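Local coordinates for DNA primase (Helicobacter pylori, PDB 4EHS), which makes the short RNA primers that start DNA synthesis, stimulates the helicase DnaB, and binds that helicase through the C-terminal domain described here, at residues A[35-39]-A[83-89]; A[41-45]-A[70-75]; A[104-109]-A[135-140]; A[47-51]-A[96-100]. One frame throughout, in Å; residues are numbered along the deposited sequence.

Interaction 1: residues A[35-39]-A[83-89]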
loop_
_atom_site.group_PDB
_atom_site.type_symbol
_atom_site.label_atom_id
_atom_site.label_comp_id
_atom_site.label_asym_id
_atom_site.label_seq_id
_atom_site.Cartn_x
_atom_site.Cartn_y
_atom_site.Cartn_z
ATOM N N LYS A 35 12.780 4.082 15.586
ATOM C CA LYS A 35 13.159 3.137 16.669
ATOM C C LYS A 35 11.981 2.732 17.510
ATOM O O LYS A 35 11.853 1.539 17.899
ATOM C CB LYS A 35 14.255 3.782 17.594
ATOM C CG LYS A 35 15.610 3.719 16.916
ATOM C CD LYS A 35 16.699 4.132 17.963
ATOM C CE LYS A 35 16.896 5.596 17.968
ATOM N NZ LYS A 35 18.211 5.996 18.650
ATOM N N LEU A 36 11.160 3.712 17.831
ATOM C CA LEU A 36 10.009 3.530 18.716
ATOM C C LEU A 36 9.032 2.581 18.079
ATOM O O LEU A 36 8.599 1.639 18.728
ATOM C CB LEU A 36 9.406 4.858 19.153
ATOM C CG LEU A 36 8.240 4.825 20.129
ATOM C CD1 LEU A 36 8.709 4.254 21.459
ATOM C CD2 LEU A 36 7.715 6.253 20.306
ATOM N N VAL A 37 8.766 2.827 16.799
ATOM C CA VAL A 37 7.776 2.038 16.060
ATOM C C VAL A 37 8.288 0.581 16.029
ATOM O O VAL A 37 7.523 -0.348 16.343
ATOM C CB VAL A 37 7.510 2.658 14.657
ATOM C CG1 VAL A 37 6.785 1.629 13.803
ATOM C CG2 VAL A 37 6.594 3.891 14.767
ATOM N N ILE A 38 9.568 0.359 15.707
ATOM C CA ILE A 38 10.082 -0.981 15.580
ATOM C C ILE A 38 10.106 -1.673 16.952
ATOM O O ILE A 38 9.924 -2.900 17.063
ATOM C CB ILE A 38 11.454 -0.961 14.908
ATOM C CG1 ILE A 38 11.257 -0.524 13.420
ATOM C CG2 ILE A 38 12.081 -2.376 14.912
ATOM C CD1 ILE A 38 12.572 -0.187 12.737
ATOM N N ARG A 39 10.415 -0.856 17.963
ATOM C CA ARG A 39 10.473 -1.437 19.347
ATOM C C ARG A 39 9.083 -2.016 19.753
ATOM O O ARG A 39 8.958 -3.119 20.392
ATOM C CB ARG A 39 10.965 -0.327 20.320
ATOM C CG ARG A 39 11.006 -0.965 21.752
ATOM C CD ARG A 39 12.005 -2.119 21.845
ATOM N NE ARG A 39 11.992 -2.429 23.298
ATOM C CZ ARG A 39 12.860 -1.889 24.134
ATOM N NH1 ARG A 39 13.969 -1.268 23.663
ATOM N NH2 ARG A 39 12.678 -2.094 25.464
ATOM N N LEU A 83 18.349 -2.750 19.494
ATOM C CA LEU A 83 17.143 -1.979 19.616
ATOM C C LEU A 83 16.205 -2.582 20.696
ATOM O O LEU A 83 15.570 -1.851 21.453
ATOM C CB LEU A 83 16.485 -1.915 18.208
ATOM C CG LEU A 83 15.167 -1.230 18.003
ATOM C CD1 LEU A 83 15.255 0.201 18.485
ATOM C CD2 LEU A 83 14.809 -1.269 16.528
ATOM N N LEU A 84 16.159 -3.916 20.802
ATOM C CA LEU A 84 15.253 -4.576 21.719
ATOM C C LEU A 84 15.718 -4.294 23.152
ATOM O O LEU A 84 14.901 -4.319 24.106
ATOM C CB LEU A 84 15.243 -6.099 21.443
ATOM C CG LEU A 84 14.202 -6.952 22.214
ATOM C CD1 LEU A 84 14.606 -7.211 23.666
ATOM C CD2 LEU A 84 12.753 -6.458 22.166
ATOM N N LEU A 85 17.011 -4.014 23.262
ATOM C CA LEU A 85 17.717 -3.777 24.526
ATOM C C LEU A 85 17.836 -2.293 24.954
ATOM O O LEU A 85 18.029 -2.011 26.113
ATOM C CB LEU A 85 19.139 -4.316 24.417
ATOM C CG LEU A 85 19.568 -5.730 24.860
ATOM C CD1 LEU A 85 18.788 -6.876 24.193
ATOM C CD2 LEU A 85 21.078 -5.890 24.651
ATOM N N ASP A 86 17.763 -1.369 23.998
ATOM C CA ASP A 86 17.756 0.086 24.220
ATOM C C ASP A 86 16.887 0.479 25.438
ATOM O O ASP A 86 15.683 0.233 25.492
ATOM C CB ASP A 86 17.219 0.762 22.925
ATOM C CG ASP A 86 17.501 2.232 22.845
ATOM O OD1 ASP A 86 17.559 2.907 23.874
ATOM O OD2 ASP A 86 17.567 2.776 21.733
ATOM N N ALA A 87 17.518 1.176 26.383
ATOM C CA ALA A 87 16.812 1.560 27.619
ATOM C C ALA A 87 15.940 2.841 27.543
ATOM O O ALA A 87 15.256 3.173 28.512
ATOM C CB ALA A 87 17.838 1.695 28.766
ATOM N N ASN A 88 15.950 3.534 26.403
ATOM C CA ASN A 88 15.325 4.863 26.200
ATOM C C ASN A 88 14.170 4.936 25.186
ATOM O O ASN A 88 13.897 5.969 24.560
ATOM C CB ASN A 88 16.440 5.869 25.882
ATOM C CG ASN A 88 17.600 5.728 26.857
ATOM O OD1 ASN A 88 18.741 5.430 26.484
ATOM N ND2 ASN A 88 17.276 5.824 28.123
ATOM N N LEU A 89 13.386 3.867 25.122
ATOM C CA LEU A 89 12.258 3.846 24.211
ATOM C C LEU A 89 11.019 3.473 24.987
ATOM O O LEU A 89 10.701 2.297 25.132
ATOM C CB LEU A 89 12.542 2.842 23.095
ATOM C CG LEU A 89 13.760 3.125 22.230
ATOM C CD1 LEU A 89 14.069 1.923 21.344
ATOM C CD2 LEU A 89 13.462 4.367 21.365
HETATM O O HOH W 1 14.296 -1.698 27.857
#
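Arg39 reaches out from helix 30-43 and lays its guanidinium against the last turn of helix 78-85. NH1 grips two backbone oxygens at once. Its bond to Asp86 O (2.9 Å) is nearly straight, at 169°, and uses a lone pair in the carbonyl plane. The second, from NH1 to Leu83 O (2.8 Å), is more bent, the oxygen lying 30° out of the guanidinium plane. Leu84 O sits over the centre of one face and accepts no N-H from it. A bend at chi2 (63°) turns the otherwise extended chain toward these carbonyls. Beside this polar core, Leu83 forks between two residues: CD1 rests on CB of Lys35, while CD2 presses tightly on CG2 of Ile38 (3.4 Å). Leu89 comes from the other end of the segment, its CD1 against CB of Arg39 (4.0 Å) and its CD2 against CB of Lys35. An arginine suits a helix C terminus, where the last carbonyls lack the usual amide partners and the end of the helix dipole probably carries partial negative charge; here it joins two helices of the helicase-binding domain. Farther out, a salt bridge from NE to Glu43 steadies the guanidinium, and a water accepts from NH2 and donates weakly to Asp86 O. An Asx turn, Asp86 OD1 accepting from Asn88 N (3.1 Å), shapes the chain that returns Leu89 to helix 30-43.

Interaction 2: residues A[41-45]-A[70-75]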
loop_
_atom_site.group_PDB
_atom_site.type_symbol
_atom_site.label_atom_id
_atom_site.label_comp_id
_atom_site.label_asym_id
_atom_site.label_seq_id
_atom_site.Cartn_x
_atom_site.Cartn_y
_atom_site.Cartn_z
ATOM N N LEU A 41 6.880 -3.174 17.611
ATOM C CA LEU A 41 6.792 -4.462 16.834
ATOM C C LEU A 41 7.636 -5.596 17.435
ATOM O O LEU A 41 7.232 -6.777 17.376
ATOM C CB LEU A 41 7.265 -4.243 15.394
ATOM C CG LEU A 41 6.627 -2.998 14.766
ATOM C CD1 LEU A 41 7.187 -2.992 13.355
ATOM C CD2 LEU A 41 5.089 -2.966 14.675
ATOM N N LEU A 42 8.777 -5.264 18.009
ATOM C CA LEU A 42 9.589 -6.291 18.676
ATOM C C LEU A 42 8.901 -6.834 19.935
ATOM O O LEU A 42 9.092 -8.035 20.303
ATOM C CB LEU A 42 10.959 -5.688 19.059
ATOM C CG LEU A 42 11.912 -5.604 17.856
ATOM C CD1 LEU A 42 13.058 -4.647 18.301
ATOM C CD2 LEU A 42 12.517 -6.975 17.457
ATOM N N GLU A 43 8.227 -5.964 20.666
ATOM C CA GLU A 43 7.626 -6.381 21.955
ATOM C C GLU A 43 6.304 -7.099 21.736
ATOM O O GLU A 43 5.898 -7.945 22.560
ATOM C CB GLU A 43 7.391 -5.208 22.894
ATOM C CG GLU A 43 8.758 -4.646 23.327
ATOM C CD GLU A 43 8.934 -4.381 24.820
ATOM O OE1 GLU A 43 7.986 -4.579 25.608
ATOM O OE2 GLU A 43 10.014 -3.795 25.183
ATOM N N ASP A 44 5.600 -6.759 20.631
ATOM C CA ASP A 44 4.294 -7.380 20.428
ATOM C C ASP A 44 4.142 -7.672 18.934
ATOM O O ASP A 44 3.855 -6.798 18.160
ATOM C CB ASP A 44 3.157 -6.536 21.006
ATOM C CG ASP A 44 1.775 -7.257 20.915
ATOM O OD1 ASP A 44 1.623 -8.216 20.139
ATOM O OD2 ASP A 44 0.910 -6.807 21.608
ATOM N N ARG A 45 4.391 -8.917 18.550
ATOM C CA ARG A 45 4.495 -9.222 17.100
ATOM C C ARG A 45 3.123 -9.088 16.470
ATOM O O ARG A 45 3.046 -8.939 15.232
ATOM C CB ARG A 45 5.108 -10.596 16.820
ATOM C CG ARG A 45 5.919 -10.638 15.496
ATOM C CD ARG A 45 6.858 -11.868 15.352
ATOM N NE ARG A 45 7.273 -12.137 13.971
ATOM C CZ ARG A 45 8.295 -11.536 13.323
ATOM N NH1 ARG A 45 9.043 -10.609 13.916
ATOM N NH2 ARG A 45 8.554 -11.844 12.048
ATOM N N LEU A 70 13.609 -7.873 11.445
ATOM C CA LEU A 70 12.429 -8.229 12.225
ATOM C C LEU A 70 11.383 -8.923 11.359
ATOM O O LEU A 70 10.559 -9.689 11.859
ATOM C CB LEU A 70 11.826 -6.987 12.882
ATOM C CG LEU A 70 10.425 -7.146 13.475
ATOM C CD1 LEU A 70 10.433 -8.160 14.608
ATOM C CD2 LEU A 70 9.889 -5.805 13.955
ATOM N N CYS A 71 11.422 -8.651 10.059
ATOM C CA CYS A 71 10.482 -9.244 9.127
ATOM C C CYS A 71 10.895 -10.654 8.827
ATOM O O CYS A 71 10.024 -11.530 8.634
ATOM C CB CYS A 71 10.466 -8.434 7.837
ATOM S SG CYS A 71 9.467 -6.999 8.054
ATOM N N GLN A 72 12.200 -10.899 8.785
ATOM C CA GLN A 72 12.720 -12.232 8.500
ATOM C C GLN A 72 13.075 -12.973 9.785
ATOM O O GLN A 72 13.934 -13.854 9.788
ATOM C CB GLN A 72 13.946 -12.145 7.587
ATOM C CG GLN A 72 13.901 -10.994 6.596
ATOM C CD GLN A 72 15.269 -10.652 6.041
ATOM O OE1 GLN A 72 15.497 -9.540 5.563
ATOM N NE2 GLN A 72 16.188 -11.608 6.098
ATOM N N GLU A 73 12.409 -12.609 10.876
ATOM C CA GLU A 73 12.651 -13.235 12.161
ATOM C C GLU A 73 14.110 -13.515 12.409
ATOM O O GLU A 73 14.427 -14.599 12.909
ATOM C CB GLU A 73 11.842 -14.542 12.400
ATOM C CG GLU A 73 10.614 -14.336 13.208
ATOM C CD GLU A 73 9.688 -15.546 13.177
ATOM O OE1 GLU A 73 9.054 -15.784 14.211
ATOM O OE2 GLU A 73 9.613 -16.238 12.131
ATOM N N LYS A 74 14.994 -12.609 12.011
ATOM C CA LYS A 74 16.395 -12.778 12.359
ATOM C C LYS A 74 16.523 -12.149 13.719
ATOM O O LYS A 74 17.149 -11.103 13.836
ATOM C CB LYS A 74 17.320 -12.053 11.395
ATOM C CG LYS A 74 17.179 -12.496 9.931
ATOM C CD LYS A 74 17.987 -13.726 9.669
ATOM C CE LYS A 74 17.716 -14.306 8.275
ATOM N NZ LYS A 74 17.978 -13.311 7.198
ATOM N N LEU A 75 15.897 -12.771 14.725
ATOM C CA LEU A 75 15.823 -12.187 16.058
ATOM C C LEU A 75 17.147 -12.153 16.852
ATOM O O LEU A 75 17.200 -11.579 17.948
ATOM C CB LEU A 75 14.663 -12.837 16.862
ATOM C CG LEU A 75 13.278 -12.780 16.156
ATOM C CD1 LEU A 75 12.116 -13.415 16.946
ATOM C CD2 LEU A 75 12.877 -11.377 15.734
#
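Arg45 spans the gap to the end of helix 64-71 and meets Leu70 and Glu73 with its far half. From CB the chain runs almost fully extended, chi2 165° and chi3 161°, which carries the charge well beyond its own backbone. At NE the first partner appears: Glu73 OE1, 4.1 Å off and well out of the guanidinium plane, so that any attraction is probably electrostatic, no N-H pointing at the oxygen. CG of Glu73 lies over one face, off-centre toward NH2 (3.4 Å), and the carboxylate is turned to within 10° of parallel with the guanidinium. At the tip NH2 donates to Leu70 O (2.9 Å), with the oxygen in the guanidinium plane; NH1 bonds to the same oxygen, though its modelled position is less certain. A long arginine fits this place because it can reach a carbonyl left over where helix 64-71 ends, and Glu73, whose backbone has left-handed helical phi/psi, lies just past that end. The contact thus ties the junction of helices 30-43 and 45-51 to the end of helix 64-71, within the helicase-binding domain and at the side facing the second subunit: Glu73 OE2 is hydrogen-bonded to the hydroxyl of Ser123 of that subunit, and Arg45 packs on its Ile127. Beside the polar group Leu70 makes the apolar contacts. Its two branches part at CG, CD1 meeting CD2 of Leu42 at 3.7 Å and CD2 pushing closely against CB of Leu41 (3.4 Å). Leucines belong here, since Leu41 also packs on Phe67 and Leu42 on Leu80.

Interaction 3: residues A[104-109]-A[135-140]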
loop_
_atom_site.group_PDB
_atom_site.type_symbol
_atom_site.label_atom_id
_atom_site.label_comp_id
_atom_site.label_asym_id
_atom_site.label_seq_id
_atom_site.Cartn_x
_atom_site.Cartn_y
_atom_site.Cartn_z
ATOM N N ILE A 104 3.778 7.518 9.424
ATOM C CA ILE A 104 3.157 7.606 8.093
ATOM C C ILE A 104 2.905 9.043 7.697
ATOM O O ILE A 104 3.187 9.394 6.533
ATOM C CB ILE A 104 1.885 6.754 8.026
ATOM C CG1 ILE A 104 2.230 5.272 8.259
ATOM C CG2 ILE A 104 1.198 6.889 6.638
ATOM C CD1 ILE A 104 0.970 4.443 8.602
ATOM N N LEU A 105 2.337 9.833 8.617
ATOM C CA LEU A 105 2.118 11.294 8.386
ATOM C C LEU A 105 3.408 11.969 7.954
ATOM O O LEU A 105 3.427 12.661 6.897
ATOM C CB LEU A 105 1.482 12.000 9.609
ATOM C CG LEU A 105 1.302 13.532 9.538
ATOM C CD1 LEU A 105 0.200 13.932 8.587
ATOM C CD2 LEU A 105 1.027 14.124 10.898
ATOM N N ARG A 106 4.505 11.764 8.688
ATOM C CA ARG A 106 5.809 12.225 8.200
ATOM C C ARG A 106 6.228 11.841 6.795
ATOM O O ARG A 106 6.698 12.699 6.010
ATOM C CB ARG A 106 6.924 11.902 9.174
ATOM C CG ARG A 106 6.603 12.715 10.442
ATOM C CD ARG A 106 7.819 12.803 11.306
ATOM N NE ARG A 106 7.571 13.645 12.516
ATOM C CZ ARG A 106 8.497 13.708 13.481
ATOM N NH1 ARG A 106 9.641 13.044 13.335
ATOM N NH2 ARG A 106 8.270 14.405 14.562
ATOM N N TYR A 107 6.007 10.584 6.446
ATOM C CA TYR A 107 6.283 10.125 5.081
ATOM C C TYR A 107 5.491 10.985 4.060
ATOM O O TYR A 107 6.049 11.459 3.079
ATOM C CB TYR A 107 5.874 8.651 4.960
ATOM C CG TYR A 107 5.965 8.155 3.547
ATOM C CD1 TYR A 107 7.160 7.623 3.045
ATOM C CD2 TYR A 107 4.858 8.222 2.721
ATOM C CE1 TYR A 107 7.261 7.183 1.726
ATOM C CE2 TYR A 107 4.955 7.804 1.402
ATOM C CZ TYR A 107 6.133 7.256 0.925
ATOM O OH TYR A 107 6.172 6.832 -0.415
ATOM N N PHE A 108 4.222 11.166 4.279
ATOM C CA PHE A 108 3.403 11.938 3.312
ATOM C C PHE A 108 3.724 13.439 3.320
ATOM O O PHE A 108 3.667 14.092 2.250
ATOM C CB PHE A 108 1.917 11.699 3.491
ATOM C CG PHE A 108 1.458 10.365 2.974
ATOM C CD1 PHE A 108 1.398 10.115 1.598
ATOM C CD2 PHE A 108 1.076 9.364 3.839
ATOM C CE1 PHE A 108 0.980 8.867 1.120
ATOM C CE2 PHE A 108 0.601 8.129 3.366
ATOM C CZ PHE A 108 0.587 7.856 2.016
ATOM N N GLU A 109 4.131 13.973 4.478
ATOM C CA GLU A 109 4.575 15.373 4.496
ATOM C C GLU A 109 5.818 15.539 3.625
ATOM O O GLU A 109 5.898 16.498 2.820
ATOM C CB GLU A 109 4.768 15.823 5.970
ATOM C CG GLU A 109 3.442 16.092 6.687
ATOM C CD GLU A 109 3.625 16.445 8.184
ATOM O OE1 GLU A 109 4.704 16.097 8.735
ATOM O OE2 GLU A 109 2.695 17.056 8.781
ATOM N N ALA A 135 -4.160 11.825 2.283
ATOM C CA ALA A 135 -3.643 10.933 3.379
ATOM C C ALA A 135 -3.377 11.712 4.671
ATOM O O ALA A 135 -3.736 11.288 5.799
ATOM C CB ALA A 135 -2.366 10.207 2.887
ATOM N N ILE A 136 -2.757 12.874 4.517
ATOM C CA ILE A 136 -2.419 13.756 5.643
ATOM C C ILE A 136 -3.722 14.145 6.354
ATOM O O ILE A 136 -3.780 14.124 7.572
ATOM C CB ILE A 136 -1.585 14.968 5.149
ATOM C CG1 ILE A 136 -0.157 14.514 4.723
ATOM C CG2 ILE A 136 -1.496 16.076 6.236
ATOM C CD1 ILE A 136 0.629 15.570 3.914
HETATM N N MSE A 137 -4.758 14.476 5.590
HETATM C CA MSE A 137 -6.051 14.812 6.177
HETATM C C MSE A 137 -6.567 13.663 7.042
HETATM O O MSE A 137 -6.870 13.845 8.221
HETATM C CB MSE A 137 -7.067 15.145 5.083
HETATM C CG MSE A 137 -8.344 15.789 5.597
HETATM SE SE MSE A 137 -9.598 16.219 4.168
HETATM C CE MSE A 137 -9.924 14.416 3.498
ATOM N N LYS A 138 -6.660 12.481 6.441
ATOM C CA LYS A 138 -7.113 11.273 7.132
ATOM C C LYS A 138 -6.273 10.946 8.345
ATOM O O LYS A 138 -6.837 10.606 9.388
ATOM C CB LYS A 138 -7.195 10.081 6.191
ATOM C CG LYS A 138 -8.367 10.177 5.254
ATOM C CD LYS A 138 -8.293 9.176 4.131
ATOM C CE LYS A 138 -9.497 9.367 3.209
ATOM N NZ LYS A 138 -10.097 8.049 2.873
ATOM N N LEU A 139 -4.951 11.040 8.220
ATOM C CA LEU A 139 -4.083 10.685 9.330
ATOM C C LEU A 139 -4.430 11.591 10.482
ATOM O O LEU A 139 -4.605 11.140 11.618
ATOM C CB LEU A 139 -2.608 10.714 8.935
ATOM C CG LEU A 139 -2.242 9.547 7.969
ATOM C CD1 LEU A 139 -1.080 9.794 6.984
ATOM C CD2 LEU A 139 -1.862 8.318 8.801
ATOM N N LYS A 140 -4.592 12.868 10.193
ATOM C CA LYS A 140 -4.939 13.786 11.275
ATOM C C LYS A 140 -6.351 13.543 11.768
ATOM O O LYS A 140 -6.646 13.868 12.909
ATOM C CB LYS A 140 -4.767 15.240 10.819
ATOM C CG LYS A 140 -3.318 15.657 10.666
ATOM C CD LYS A 140 -3.251 16.937 9.842
ATOM C CE LYS A 140 -1.946 17.626 10.177
ATOM N NZ LYS A 140 -1.036 17.494 9.017
#
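Phe108 and Ala135 meet in the closely packed part of this helix pair. The methyl of Ala135 stands almost squarely over the phenyl ring, CB being 3.6 Å from its centroid and 9° off the ring normal, a CH-pi contact; Tyr107 CD2 covers the opposite face. Alanine suits the spot because its short side chain admits a flat ring close to the helix backbone. Next along, Leu139 CD1 touches CG2 of Ile104 (3.7 Å) and CD2 of Phe108, so that one branch fills the step between two successive turns. Ile136, with CG1 anti to its carbonyl carbon, chi1 -70°, sets CG1 against CB of Phe108 (3.7 Å) and CG2 against CD1 of Leu105 (3.6 Å), the side chains of Leu105 and Ile136 crossing at about a right angle. Toward solvent the fit is looser. Glu109 OE2 and Lys140 NZ form a long salt bridge of 3.8 Å. CG of Glu109 touches CD1 of Ile136, and NZ of Lys140 comes up to CD1 of Leu105. The axes of segments 104-109 and 135-140 approach to 9.5 Å and run antiparallel at 157°, as expected where helices 96-117 and 122-140 are joined by a short turn: the helical hairpin that follows the helical bundle in DnaG helicase-binding domains.

Interaction 4: residues A[47-51]-A[96-100]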
loop_
_atom_site.group_PDB
_atom_site.type_symbol
_atom_site.label_atom_id
_atom_site.label_comp_id
_atom_site.label_asym_id
_atom_site.label_seq_id
_atom_site.Cartn_x
_atom_site.Cartn_y
_atom_site.Cartn_z
ATOM N N LEU A 47 1.325 -6.510 16.614
ATOM C CA LEU A 47 1.428 -5.168 16.026
ATOM C C LEU A 47 2.143 -5.152 14.658
ATOM O O LEU A 47 1.845 -4.258 13.841
ATOM C CB LEU A 47 2.157 -4.195 16.960
ATOM C CG LEU A 47 1.498 -4.130 18.326
ATOM C CD1 LEU A 47 2.266 -3.167 19.244
ATOM C CD2 LEU A 47 0.043 -3.691 18.284
ATOM N N LEU A 48 3.095 -6.068 14.425
ATOM C CA LEU A 48 3.723 -6.217 13.118
ATOM C C LEU A 48 2.618 -6.618 12.118
ATOM O O LEU A 48 2.572 -6.112 10.992
ATOM C CB LEU A 48 4.841 -7.266 13.164
ATOM C CG LEU A 48 5.546 -7.453 11.771
ATOM C CD1 LEU A 48 6.235 -6.170 11.311
ATOM C CD2 LEU A 48 6.591 -8.543 11.962
ATOM N N ASP A 49 1.733 -7.548 12.510
ATOM C CA ASP A 49 0.630 -7.955 11.612
ATOM C C ASP A 49 -0.157 -6.738 11.121
ATOM O O ASP A 49 -0.431 -6.597 9.932
ATOM C CB ASP A 49 -0.327 -8.925 12.326
ATOM C CG ASP A 49 0.386 -10.194 12.873
ATOM O OD1 ASP A 49 1.533 -10.536 12.511
ATOM O OD2 ASP A 49 -0.246 -10.835 13.750
ATOM N N LEU A 50 -0.508 -5.836 12.047
ATOM C CA LEU A 50 -1.208 -4.614 11.676
ATOM C C LEU A 50 -0.317 -3.751 10.775
ATOM O O LEU A 50 -0.742 -3.249 9.706
ATOM C CB LEU A 50 -1.550 -3.820 12.948
ATOM C CG LEU A 50 -2.235 -2.481 12.641
ATOM C CD1 LEU A 50 -3.564 -2.701 11.946
ATOM C CD2 LEU A 50 -2.431 -1.686 13.924
ATOM N N ALA A 51 0.917 -3.531 11.219
ATOM C CA ALA A 51 1.767 -2.508 10.576
ATOM C C ALA A 51 2.043 -2.908 9.126
ATOM O O ALA A 51 2.111 -2.046 8.272
ATOM C CB ALA A 51 3.088 -2.310 11.300
ATOM N N PHE A 96 0.827 2.411 20.438
ATOM C CA PHE A 96 1.469 2.064 19.151
ATOM C C PHE A 96 0.857 2.810 17.936
ATOM O O PHE A 96 1.589 3.354 17.079
ATOM C CB PHE A 96 1.270 0.597 18.852
ATOM C CG PHE A 96 1.814 0.186 17.509
ATOM C CD1 PHE A 96 3.188 0.313 17.235
ATOM C CD2 PHE A 96 0.925 -0.255 16.481
ATOM C CE1 PHE A 96 3.683 -0.041 15.981
ATOM C CE2 PHE A 96 1.434 -0.605 15.253
ATOM C CZ PHE A 96 2.775 -0.478 14.994
ATOM N N GLU A 97 -0.477 2.752 17.822
ATOM C CA GLU A 97 -1.071 3.312 16.631
ATOM C C GLU A 97 -0.826 4.794 16.450
ATOM O O GLU A 97 -0.680 5.238 15.326
ATOM C CB GLU A 97 -2.575 3.022 16.577
ATOM C CG GLU A 97 -2.732 1.592 16.196
ATOM C CD GLU A 97 -4.179 1.194 15.963
ATOM O OE1 GLU A 97 -4.989 2.081 15.517
ATOM O OE2 GLU A 97 -4.455 -0.026 16.137
ATOM N N LYS A 98 -0.760 5.573 17.518
ATOM C CA LYS A 98 -0.421 7.003 17.375
ATOM C C LYS A 98 0.993 7.196 16.812
ATOM O O LYS A 98 1.207 8.064 15.988
ATOM C CB LYS A 98 -0.534 7.684 18.726
ATOM C CG LYS A 98 -0.117 9.130 18.753
ATOM C CD LYS A 98 0.211 9.489 20.196
ATOM C CE LYS A 98 0.242 10.984 20.469
ATOM N NZ LYS A 98 1.635 11.507 20.429
ATOM N N GLU A 99 1.965 6.361 17.219
ATOM C CA GLU A 99 3.313 6.508 16.685
ATOM C C GLU A 99 3.359 5.969 15.269
ATOM O O GLU A 99 4.077 6.541 14.468
ATOM C CB GLU A 99 4.334 5.704 17.493
ATOM C CG GLU A 99 4.337 5.926 19.020
ATOM C CD GLU A 99 4.402 7.376 19.437
ATOM O OE1 GLU A 99 4.763 8.231 18.601
ATOM O OE2 GLU A 99 4.062 7.668 20.636
ATOM N N LEU A 100 2.587 4.908 14.947
ATOM C CA LEU A 100 2.586 4.437 13.535
ATOM C C LEU A 100 1.970 5.560 12.651
ATOM O O LEU A 100 2.493 5.918 11.548
ATOM C CB LEU A 100 1.804 3.096 13.417
ATOM C CG LEU A 100 1.715 2.595 11.974
ATOM C CD1 LEU A 100 3.047 2.316 11.271
ATOM C CD2 LEU A 100 0.806 1.351 12.034
#
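Segments 47-51 and 96-100, on helices 45-51 and 96-117, run in roughly the same direction, their axes 34° apart and no closer than 11.7 Å. A separation that wide leaves room for a large side chain between them, and Phe96 takes it. CG of Phe96 is anti to its backbone N (chi1 176°), which sends the ring toward the neighbouring helix. Leu47 covers one face: its CB stands 4.1 Å from the ring centroid in a CH-pi contact, and CD1 approaches CG of Phe96 at 3.8 Å. Leu100 CB, from the ring's own helix, lies over the opposite face. The ring edge points at Ala51, whose CB is 4.1 Å from CZ of Phe96, and at CD2 of Leu50. A small alanine leaves space for the end of the ring. Ala51 CB also faces CD2 of Leu100 one turn farther along. On the outer side, the carboxylate of Glu97 comes across Leu50, OE2 to CD2 3.4 Å, keeping its charge at the exposed border. Helix 30-43 closes the cluster, bringing Leu41 onto both Leu47 and Phe96 and the ring of Tyr40 against that of Phe96, while Leu48 packs on Ile127 of the second subunit.

Overall arrangement
From the N terminus, helix 30-43 enters interaction 1 first and interaction 2 near its end, and helix 45-51 then enters interaction 4. Interaction 2 closes its loop first, at 70-75, nested inside the larger loop that interaction 1 closes at 83-89; the two touch where Leu42 packs on Leu83 and Leu84. Interaction 4 closes next, at 96-100, and crosses both, joining the start of helix 96-117 to this bundle. Leu41 touches Phe96, and Val37 touches Leu100. Interaction 3 follows in series on the same long helix, with its centre 23 Å from that of interaction 1, and pairs it with helix 122-140. Helix 96-117 therefore links the N-terminal bundle to the hairpin.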